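Local coordinates for DNA polymerase III subunit beta (Helicobacter pylori 26695, PDB 4S3I), which tethers DNA polymerases and other proteins to DNA and so makes replication processive, at residues Y18-L23 / N73-L78; D164-T169 / T193-S198; S171-D176 / G242-Y247. One frame throughout, in Å; residues are numbered along the deposited sequence.

Contact 1. Residues Y18-L23 / N73-L78; sequences YLQAFL and NGKKFL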
loop_
_atom_site.group_PDB
_atom_site.type_symbol
_atom_site.label_atom_id
_atom_site.label_comp_id
_atom_site.label_asym_id
_atom_site.label_seq_id
_atom_site.Cartn_x
_atom_site.Cartn_y
_atom_site.Cartn_z
ATOM N N TYR A 18 3.469 -17.786 6.385
ATOM C CA TYR A 18 2.140 -18.375 6.333
ATOM C C TYR A 18 1.469 -18.385 7.685
ATOM O O TYR A 18 0.249 -18.277 7.779
ATOM C CB TYR A 18 2.222 -19.809 5.841
ATOM C CG TYR A 18 2.467 -19.948 4.362
ATOM C CD1 TYR A 18 1.617 -19.352 3.439
ATOM C CD2 TYR A 18 3.525 -20.714 3.889
ATOM C CE1 TYR A 18 1.826 -19.500 2.073
ATOM C CE2 TYR A 18 3.744 -20.870 2.535
ATOM C CZ TYR A 18 2.894 -20.262 1.632
ATOM O OH TYR A 18 3.119 -20.426 0.284
ATOM N N LEU A 19 2.270 -18.539 8.734
ATOM C CA LEU A 19 1.727 -18.726 10.070
ATOM C C LEU A 19 1.267 -17.431 10.732
ATOM O O LEU A 19 0.527 -17.467 11.715
ATOM C CB LEU A 19 2.754 -19.440 10.953
ATOM C CG LEU A 19 2.871 -20.933 10.647
ATOM C CD1 LEU A 19 4.145 -21.490 11.265
ATOM C CD2 LEU A 19 1.656 -21.694 11.191
ATOM N N GLN A 20 1.695 -16.291 10.194
ATOM C CA GLN A 20 1.412 -15.006 10.838
ATOM C C GLN A 20 -0.089 -14.773 11.000
ATOM O O GLN A 20 -0.536 -14.255 12.022
ATOM C CB GLN A 20 2.064 -13.861 10.064
ATOM C CG GLN A 20 3.583 -13.948 10.033
ATOM C CD GLN A 20 4.191 -13.885 11.422
ATOM O OE1 GLN A 20 4.012 -12.893 12.137
ATOM N NE2 GLN A 20 4.891 -14.949 11.825
ATOM N N ALA A 21 -0.870 -15.198 10.009
ATOM C CA ALA A 21 -2.302 -14.906 9.999
ATOM C C ALA A 21 -3.063 -15.645 11.083
ATOM O O ALA A 21 -4.233 -15.356 11.338
ATOM C CB ALA A 21 -2.899 -15.212 8.636
ATOM N N PHE A 22 -2.405 -16.611 11.719
ATOM C CA PHE A 22 -3.065 -17.450 12.712
ATOM C C PHE A 22 -2.645 -17.101 14.129
ATOM O O PHE A 22 -2.934 -17.844 15.062
ATOM C CB PHE A 22 -2.782 -18.926 12.438
ATOM C CG PHE A 22 -3.234 -19.377 11.082
ATOM C CD1 PHE A 22 -4.452 -20.035 10.927
ATOM C CD2 PHE A 22 -2.462 -19.126 9.957
ATOM C CE1 PHE A 22 -4.882 -20.444 9.663
ATOM C CE2 PHE A 22 -2.891 -19.533 8.687
ATOM C CZ PHE A 22 -4.101 -20.188 8.547
ATOM N N LEU A 23 -1.967 -15.969 14.280
ATOM C CA LEU A 23 -1.525 -15.506 15.591
ATOM C C LEU A 23 -2.286 -14.254 15.983
ATOM O O LEU A 23 -2.562 -13.398 15.136
ATOM C CB LEU A 23 -0.038 -15.169 15.552
ATOM C CG LEU A 23 0.881 -16.294 15.105
ATOM C CD1 LEU A 23 2.273 -15.759 14.871
ATOM C CD2 LEU A 23 0.895 -17.365 16.160
ATOM N N ASN A 73 7.306 -16.597 20.183
ATOM C CA ASN A 73 6.512 -15.515 19.607
ATOM C C ASN A 73 6.696 -15.475 18.090
ATOM O O ASN A 73 7.801 -15.245 17.596
ATOM C CB ASN A 73 6.915 -14.172 20.212
ATOM C CG ASN A 73 6.035 -13.033 19.732
ATOM O OD1 ASN A 73 6.279 -12.454 18.683
ATOM N ND2 ASN A 73 5.001 -12.709 20.510
ATOM N N GLY A 74 5.615 -15.711 17.356
ATOM C CA GLY A 74 5.693 -15.843 15.906
ATOM C C GLY A 74 6.087 -14.578 15.164
ATOM O O GLY A 74 6.777 -14.628 14.147
ATOM N N LYS A 75 5.649 -13.430 15.662
ATOM C CA LYS A 75 5.957 -12.177 14.963
ATOM C C LYS A 75 7.433 -11.809 15.123
ATOM O O LYS A 75 8.104 -11.454 14.156
ATOM C CB LYS A 75 5.059 -11.036 15.452
ATOM C CG LYS A 75 5.406 -9.661 14.825
ATOM C CD LYS A 75 4.761 -8.511 15.602
ATOM C CE LYS A 75 4.876 -7.185 14.848
ATOM N NZ LYS A 75 6.282 -6.781 14.592
ATOM N N LYS A 76 7.933 -11.898 16.351
ATOM C CA LYS A 76 9.348 -11.632 16.612
ATOM C C LYS A 76 10.238 -12.622 15.855
ATOM O O LYS A 76 11.256 -12.237 15.294
ATOM C CB LYS A 76 9.645 -11.679 18.119
ATOM C CG LYS A 76 8.959 -10.574 18.925
ATOM C CD LYS A 76 9.043 -10.840 20.434
ATOM C CE LYS A 76 8.224 -9.827 21.234
ATOM N NZ LYS A 76 8.884 -8.494 21.310
ATOM N N PHE A 77 9.842 -13.892 15.864
ATOM C CA PHE A 77 10.570 -14.961 15.179
ATOM C C PHE A 77 10.735 -14.591 13.716
ATOM O O PHE A 77 11.836 -14.623 13.177
ATOM C CB PHE A 77 9.792 -16.291 15.305
ATOM C CG PHE A 77 10.614 -17.532 15.029
ATOM C CD1 PHE A 77 11.993 -17.467 14.872
ATOM C CD2 PHE A 77 9.992 -18.775 14.931
ATOM C CE1 PHE A 77 12.747 -18.625 14.624
ATOM C CE2 PHE A 77 10.734 -19.941 14.689
ATOM C CZ PHE A 77 12.111 -19.863 14.534
ATOM N N LEU A 78 9.643 -14.215 13.066
ATOM C CA LEU A 78 9.727 -13.846 11.656
ATOM C C LEU A 78 10.525 -12.551 11.469
ATOM O O LEU A 78 11.296 -12.420 10.506
ATOM C CB LEU A 78 8.335 -13.715 11.050
ATOM C CG LEU A 78 8.301 -13.149 9.631
ATOM C CD1 LEU A 78 9.131 -13.999 8.668
ATOM C CD2 LEU A 78 6.863 -13.037 9.151
#

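Contact 2. Residues D164-T169 / T193-S198; sequences DQKHQT and TEEDIS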
loop_
_atom_site.group_PDB
_atom_site.type_symbol
_atom_site.label_atom_id
_atom_site.label_comp_id
_atom_site.label_asym_id
_atom_site.label_seq_id
_atom_site.Cartn_x
_atom_site.Cartn_y
_atom_site.Cartn_z
ATOM N N ASP A 164 -23.514 -33.037 -3.005
ATOM C CA ASP A 164 -24.484 -34.047 -3.438
ATOM C C ASP A 164 -23.720 -35.299 -3.862
ATOM O O ASP A 164 -23.207 -35.367 -4.987
ATOM C CB ASP A 164 -25.332 -33.522 -4.609
ATOM C CG ASP A 164 -26.439 -34.491 -5.025
ATOM O OD1 ASP A 164 -26.198 -35.716 -5.137
ATOM O OD2 ASP A 164 -27.567 -34.013 -5.247
ATOM N N GLN A 165 -23.652 -36.285 -2.970
ATOM C CA GLN A 165 -22.917 -37.521 -3.232
ATOM C C GLN A 165 -23.492 -38.273 -4.435
ATOM O O GLN A 165 -22.742 -38.803 -5.256
ATOM C CB GLN A 165 -22.886 -38.411 -1.978
ATOM C CG GLN A 165 -22.917 -39.931 -2.236
ATOM C CD GLN A 165 -21.549 -40.515 -2.561
ATOM O OE1 GLN A 165 -21.360 -41.142 -3.608
ATOM N NE2 GLN A 165 -20.594 -40.327 -1.654
ATOM N N LYS A 166 -24.818 -38.298 -4.548
ATOM C CA LYS A 166 -25.472 -39.087 -5.590
ATOM C C LYS A 166 -25.112 -38.581 -6.976
ATOM O O LYS A 166 -24.793 -39.360 -7.880
ATOM C CB LYS A 166 -26.993 -39.057 -5.431
ATOM C CG LYS A 166 -27.638 -40.428 -5.528
ATOM C CD LYS A 166 -27.531 -41.166 -4.195
ATOM C CE LYS A 166 -26.904 -42.551 -4.331
ATOM N NZ LYS A 166 -25.420 -42.491 -4.472
ATOM N N HIS A 167 -25.157 -37.265 -7.130
ATOM C CA HIS A 167 -24.941 -36.661 -8.428
ATOM C C HIS A 167 -23.503 -36.180 -8.592
ATOM O O HIS A 167 -23.140 -35.656 -9.643
ATOM C CB HIS A 167 -25.973 -35.556 -8.665
ATOM C CG HIS A 167 -27.389 -36.041 -8.576
ATOM N ND1 HIS A 167 -28.228 -35.714 -7.533
ATOM C CD2 HIS A 167 -28.103 -36.859 -9.391
ATOM C CE1 HIS A 167 -29.403 -36.293 -7.716
ATOM N NE2 HIS A 167 -29.350 -36.996 -8.833
ATOM N N GLN A 168 -22.688 -36.402 -7.558
ATOM C CA GLN A 168 -21.271 -36.045 -7.586
ATOM C C GLN A 168 -21.090 -34.578 -7.976
ATOM O O GLN A 168 -20.307 -34.223 -8.874
ATOM C CB GLN A 168 -20.496 -36.977 -8.515
ATOM C CG GLN A 168 -20.520 -38.448 -8.053
ATOM C CD GLN A 168 -19.798 -38.676 -6.716
ATOM O OE1 GLN A 168 -18.584 -38.891 -6.680
ATOM N NE2 GLN A 168 -20.549 -38.642 -5.618
ATOM N N THR A 169 -21.852 -33.723 -7.305
ATOM C CA THR A 169 -21.743 -32.298 -7.545
ATOM C C THR A 169 -21.555 -31.558 -6.239
ATOM O O THR A 169 -22.166 -31.893 -5.219
ATOM C CB THR A 169 -22.956 -31.704 -8.317
ATOM O OG1 THR A 169 -24.083 -31.583 -7.441
ATOM C CG2 THR A 169 -23.315 -32.558 -9.520
ATOM N N THR A 193 -20.747 -40.030 4.102
ATOM C CA THR A 193 -21.585 -40.995 4.806
ATOM C C THR A 193 -23.067 -40.677 4.589
ATOM O O THR A 193 -23.925 -41.552 4.691
ATOM C CB THR A 193 -21.239 -41.038 6.304
ATOM O OG1 THR A 193 -21.327 -39.715 6.846
ATOM C CG2 THR A 193 -19.814 -41.554 6.499
ATOM N N GLU A 194 -23.348 -39.415 4.289
ATOM C CA GLU A 194 -24.703 -38.953 4.013
ATOM C C GLU A 194 -24.868 -38.622 2.531
ATOM O O GLU A 194 -23.897 -38.268 1.855
ATOM C CB GLU A 194 -25.022 -37.705 4.845
ATOM C CG GLU A 194 -25.856 -37.962 6.093
ATOM C CD GLU A 194 -26.665 -36.743 6.513
ATOM O OE1 GLU A 194 -26.120 -35.615 6.475
ATOM O OE2 GLU A 194 -27.853 -36.913 6.866
ATOM N N GLU A 195 -26.099 -38.723 2.033
ATOM C CA GLU A 195 -26.395 -38.369 0.645
ATOM C C GLU A 195 -26.157 -36.884 0.386
ATOM O O GLU A 195 -25.601 -36.493 -0.648
ATOM C CB GLU A 195 -27.841 -38.720 0.289
ATOM C CG GLU A 195 -28.034 -40.087 -0.362
ATOM C CD GLU A 195 -29.323 -40.163 -1.167
ATOM O OE1 GLU A 195 -30.083 -39.171 -1.164
ATOM O OE2 GLU A 195 -29.574 -41.206 -1.807
ATOM N N ASP A 196 -26.602 -36.055 1.322
ATOM C CA ASP A 196 -26.387 -34.618 1.219
ATOM C C ASP A 196 -25.814 -34.065 2.517
ATOM O O ASP A 196 -26.230 -34.456 3.619
ATOM C CB ASP A 196 -27.676 -33.893 0.823
ATOM C CG ASP A 196 -27.899 -33.885 -0.683
ATOM O OD1 ASP A 196 -27.561 -32.868 -1.331
ATOM O OD2 ASP A 196 -28.404 -34.898 -1.217
ATOM N N ILE A 197 -24.829 -33.180 2.379
ATOM C CA ILE A 197 -24.196 -32.558 3.537
ATOM C C ILE A 197 -23.712 -31.165 3.175
ATOM O O ILE A 197 -23.157 -30.946 2.087
ATOM C CB ILE A 197 -23.036 -33.422 4.119
ATOM C CG1 ILE A 197 -22.389 -32.722 5.321
ATOM C CG2 ILE A 197 -21.998 -33.723 3.055
ATOM C CD1 ILE A 197 -21.314 -33.550 6.032
ATOM N N SER A 198 -23.946 -30.214 4.075
ATOM C CA SER A 198 -23.586 -28.828 3.805
ATOM C C SER A 198 -22.591 -28.314 4.826
ATOM O O SER A 198 -22.789 -28.473 6.033
ATOM C CB SER A 198 -24.832 -27.945 3.791
ATOM O OG SER A 198 -25.580 -28.161 2.616
#

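Contact 3. Residues S171-D176 / G242-Y247; sequences SVVGTD and GNYPDY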
loop_
_atom_site.group_PDB
_atom_site.type_symbol
_atom_site.label_atom_id
_atom_site.label_comp_id
_atom_site.label_asym_id
_atom_site.label_seq_id
_atom_site.Cartn_x
_atom_site.Cartn_y
_atom_site.Cartn_z
ATOM N N SER A 171 -21.872 -27.716 -4.850
ATOM C CA SER A 171 -22.304 -26.353 -5.128
ATOM C C SER A 171 -21.650 -25.402 -4.138
ATOM O O SER A 171 -21.543 -25.703 -2.943
ATOM C CB SER A 171 -23.826 -26.229 -5.055
ATOM O OG SER A 171 -24.446 -27.153 -5.923
ATOM N N VAL A 172 -21.222 -24.256 -4.649
ATOM C CA VAL A 172 -20.532 -23.250 -3.852
ATOM C C VAL A 172 -21.308 -21.958 -4.016
ATOM O O VAL A 172 -21.560 -21.520 -5.142
ATOM C CB VAL A 172 -19.070 -23.098 -4.297
ATOM C CG1 VAL A 172 -18.352 -22.110 -3.424
ATOM C CG2 VAL A 172 -18.345 -24.447 -4.256
ATOM N N VAL A 173 -21.727 -21.370 -2.893
ATOM C CA VAL A 173 -22.650 -20.226 -2.893
ATOM C C VAL A 173 -22.248 -19.179 -1.865
ATOM O O VAL A 173 -21.927 -19.515 -0.715
ATOM C CB VAL A 173 -24.091 -20.664 -2.548
ATOM C CG1 VAL A 173 -25.066 -19.518 -2.752
ATOM C CG2 VAL A 173 -24.519 -21.871 -3.380
ATOM N N GLY A 174 -22.266 -17.911 -2.274
ATOM C CA GLY A 174 -22.124 -16.813 -1.333
ATOM C C GLY A 174 -23.251 -15.823 -1.576
ATOM O O GLY A 174 -23.695 -15.660 -2.715
ATOM N N THR A 175 -23.737 -15.169 -0.527
ATOM C CA THR A 175 -24.696 -14.081 -0.729
ATOM C C THR A 175 -24.641 -13.055 0.394
ATOM O O THR A 175 -24.231 -13.382 1.516
ATOM C CB THR A 175 -26.138 -14.606 -0.870
ATOM O OG1 THR A 175 -27.057 -13.506 -0.877
ATOM C CG2 THR A 175 -26.487 -15.526 0.277
ATOM N N ASP A 176 -25.051 -11.821 0.088
ATOM C CA ASP A 176 -25.166 -10.773 1.104
ATOM C C ASP A 176 -26.565 -10.165 1.117
ATOM O O ASP A 176 -26.752 -9.049 1.614
ATOM C CB ASP A 176 -24.128 -9.661 0.876
ATOM C CG ASP A 176 -24.283 -8.977 -0.478
ATOM O OD1 ASP A 176 -25.327 -9.180 -1.141
ATOM O OD2 ASP A 176 -23.358 -8.227 -0.883
ATOM N N GLY A 242 -25.727 -23.986 11.593
ATOM C CA GLY A 242 -27.033 -23.512 11.175
ATOM C C GLY A 242 -27.384 -23.922 9.761
ATOM O O GLY A 242 -26.722 -24.774 9.160
ATOM N N ASN A 243 -28.428 -23.303 9.226
ATOM C CA ASN A 243 -28.910 -23.631 7.899
ATOM C C ASN A 243 -28.786 -22.459 6.936
ATOM O O ASN A 243 -29.347 -21.381 7.158
ATOM C CB ASN A 243 -30.353 -24.114 7.983
ATOM C CG ASN A 243 -30.543 -25.158 9.053
ATOM O OD1 ASN A 243 -31.226 -24.923 10.053
ATOM N ND2 ASN A 243 -29.917 -26.317 8.866
ATOM N N TYR A 244 -28.015 -22.674 5.880
ATOM C CA TYR A 244 -27.885 -21.703 4.816
ATOM C C TYR A 244 -29.206 -21.708 4.046
ATOM O O TYR A 244 -29.776 -22.772 3.796
ATOM C CB TYR A 244 -26.729 -22.113 3.913
ATOM C CG TYR A 244 -26.121 -20.973 3.152
ATOM C CD1 TYR A 244 -26.560 -20.659 1.879
ATOM C CD2 TYR A 244 -25.105 -20.209 3.710
ATOM C CE1 TYR A 244 -26.009 -19.618 1.176
ATOM C CE2 TYR A 244 -24.544 -19.164 3.019
ATOM C CZ TYR A 244 -25.004 -18.872 1.751
ATOM O OH TYR A 244 -24.453 -17.839 1.053
ATOM N N PRO A 245 -29.716 -20.520 3.691
ATOM C CA PRO A 245 -30.983 -20.455 2.945
ATOM C C PRO A 245 -30.872 -21.203 1.619
ATOM O O PRO A 245 -29.799 -21.172 1.010
ATOM C CB PRO A 245 -31.152 -18.955 2.673
ATOM C CG PRO A 245 -29.742 -18.380 2.760
ATOM C CD PRO A 245 -29.082 -19.197 3.839
ATOM N N ASP A 246 -31.930 -21.873 1.170
ATOM C CA ASP A 246 -31.845 -22.509 -0.141
ATOM C C ASP A 246 -31.868 -21.458 -1.250
ATOM O O ASP A 246 -32.876 -20.788 -1.484
ATOM C CB ASP A 246 -32.924 -23.571 -0.360
ATOM C CG ASP A 246 -32.575 -24.520 -1.507
ATOM O OD1 ASP A 246 -31.449 -24.417 -2.052
ATOM O OD2 ASP A 246 -33.421 -25.374 -1.854
ATOM N N TYR A 247 -30.733 -21.316 -1.922
ATOM C CA TYR A 247 -30.596 -20.326 -2.972
ATOM C C TYR A 247 -31.418 -20.694 -4.205
ATOM O O TYR A 247 -31.766 -19.827 -5.004
ATOM C CB TYR A 247 -29.121 -20.150 -3.340
ATOM C CG TYR A 247 -28.557 -21.205 -4.270
ATOM C CD1 TYR A 247 -28.027 -22.391 -3.772
ATOM C CD2 TYR A 247 -28.535 -21.001 -5.645
ATOM C CE1 TYR A 247 -27.503 -23.348 -4.621
ATOM C CE2 TYR A 247 -28.016 -21.950 -6.498
ATOM C CZ TYR A 247 -27.498 -23.121 -5.981
ATOM O OH TYR A 247 -26.981 -24.069 -6.835
HETATM O O HOH W 1 -22.840 -16.122 2.240
#

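Contact 1. Residues Y18-L23 / N73-L78
Gln-20, near the C-terminal end of helix 9-19, and Gly-74, in the first turn of helix 74-82, bring their CA atoms to 6.7 Å, the nearest such pair across the two segments. The amide of Gln-20 spans the gap: NE2 donates to Gly-74 O at 3.0 Å, coming from above the carbonyl plane. The same oxygen takes the helical bond of Leu-78 N from its opposite face, so two donors share it. The first torsion (chi1 -63°) sets Gln-20 CG against Leu-78 CD2 at 3.5 Å, and the bend at chi2 (-61°) carries the amide on to Gly-74 O. NE2 also donates to Leu-16 O, back in helix 9-19, which fixes the rotation of the amide.

In the ring-shaped processivity factors of this family the helices line the central channel, and this pair is consistent with that. The start of helix 74-82 is secured by Asn-73, its N-cap residue, whose OD1 accepts from Lys-76 N at 2.9 Å, nearly straight. Glycine suits position 74 because Leu-23 CD1 presses on its CA at 3.6 Å, in the room a CB would need. Gln-20 OE1 lies against Lys-75 CA at 3.5 Å, while the lysine ammonium salt-bridges Asp-79.

Contact 2. Residues D164-T169 / T193-S198
The carbonyl oxygen of Glu-195 receives the backbone N-H of Gln-165, N to O 3.0 Å. This bond fastens the hairpin loop between strands 158-164 and 169-175 to the residue just before strand 196-202, an outermost strand of its antiparallel sheet within the chain. Next to it Asp-164 and Asp-196 form a non-hydrogen-bonded antiparallel pair, CA to CA 5.1 Å, with both side chains on one face of the sheet.

Asp-164 also organises the hairpin. Its OD1 accepts from the backbone N of His-167 at 2.7 Å, an Asx motif, and its OD2 accepts from His-167 ND1 at 2.9 Å, the oxygen lying in the plane of the imidazole ring. Both donors meet the oxygens from above the carboxylate plane. Aspartate suits this place because a short carboxylate, with CG anti to the backbone N (chi1 -175°), can reach forward over the turn with both oxygens. Gln-168 and Thr-169 together face Asp-164 as a G1 beta bulge. The histidine bond may also soften the repulsion with Asp-196, whose OD1 stands 4.1 Å from Asp-164 OD2; the two carboxylate planes are turned 72° apart, and Asp-196 is exposed to solvent.

The long chains of Lys-166 and Glu-195 pass across each other. The lysine is bent at three successive torsions, and it is its aliphatic part that meets the acid: Lys-166 NZ remains 5.1 Å from Glu-195 OE2, too far for a salt bridge, whereas Lys-166 CD comes within 3.1 Å of Glu-195 OE2.

Contact 3. Residues S171-D176 / G242-Y247
Val-173 is held between two tyrosines, Tyr-244 and Tyr-247, and these three residues bury most of the surface here. The valine branches divide the work. CG2 stands over one face of the Tyr-247 ring, 3.9 Å from its centroid and 30° off the normal, a CH-pi contact; CG1 packs against Tyr-244 CE1 at 4.0 Å. Beta-branched valine suits a strand, and here chi1 (-172°) turns CG1 to Tyr-244 and CG2 to the Tyr-247 face.

Tyr-244 reaches farther along the strand. Its hydroxyl oxygen, OH, comes to 3.2 Å from the CG2 methyl of Thr-175, and it is joined to water 1 at 2.6 Å. That water, at the edge of the phenol ring and in its plane, accepts from Thr-175 N at 3.1 Å, so a polar ring end is bridged to a backbone amide in a largely buried setting. The hydroxyl of Thr-175 is engaged elsewhere, with Arg-179 O and Thr-177 N, which leaves its methyl to meet the tyrosine.

The long axis of Tyr-247 runs roughly along the strand, its hydroxyl toward Ser-171. Beyond the segments it also meets Tyr-182, Leu-180 and Gln-184.

Segment 242-247 belongs to the connection from strand 233-238 to strand 257-262, which leads from the central to the C-terminal domain and here packs across a face of the antiparallel sheet; its 244-247 part runs at 96° to residues 171-175. Strand 169-175 lies between 158-164 and 179-185; on the reverse face Val-172 packs on Phe-140 and Ile-143 of helix 135-143.

How the contacts relate
From the N terminus, contact 1 comes first, bringing the end of helix 9-19 to helix 74-82; it closes a loop of beta strands within the N-terminal domain and is complete before the others begin. Contact 2 opens at 164-169 and closes at 193-198, joining a hairpin loop to a strand of the same sheet. Contact 3 opens at 171-176, inside that loop, and closes only at 242-247, so contacts 2 and 3 cross. Their centres are about 16 Å apart, and both bear on the antiparallel sheet shared by the central and C-terminal domains, contact 2 at the edge strand 196-202 and contact 3 on strand 169-175. Contact 1 lies about 33 Å from contact 3, centre to centre.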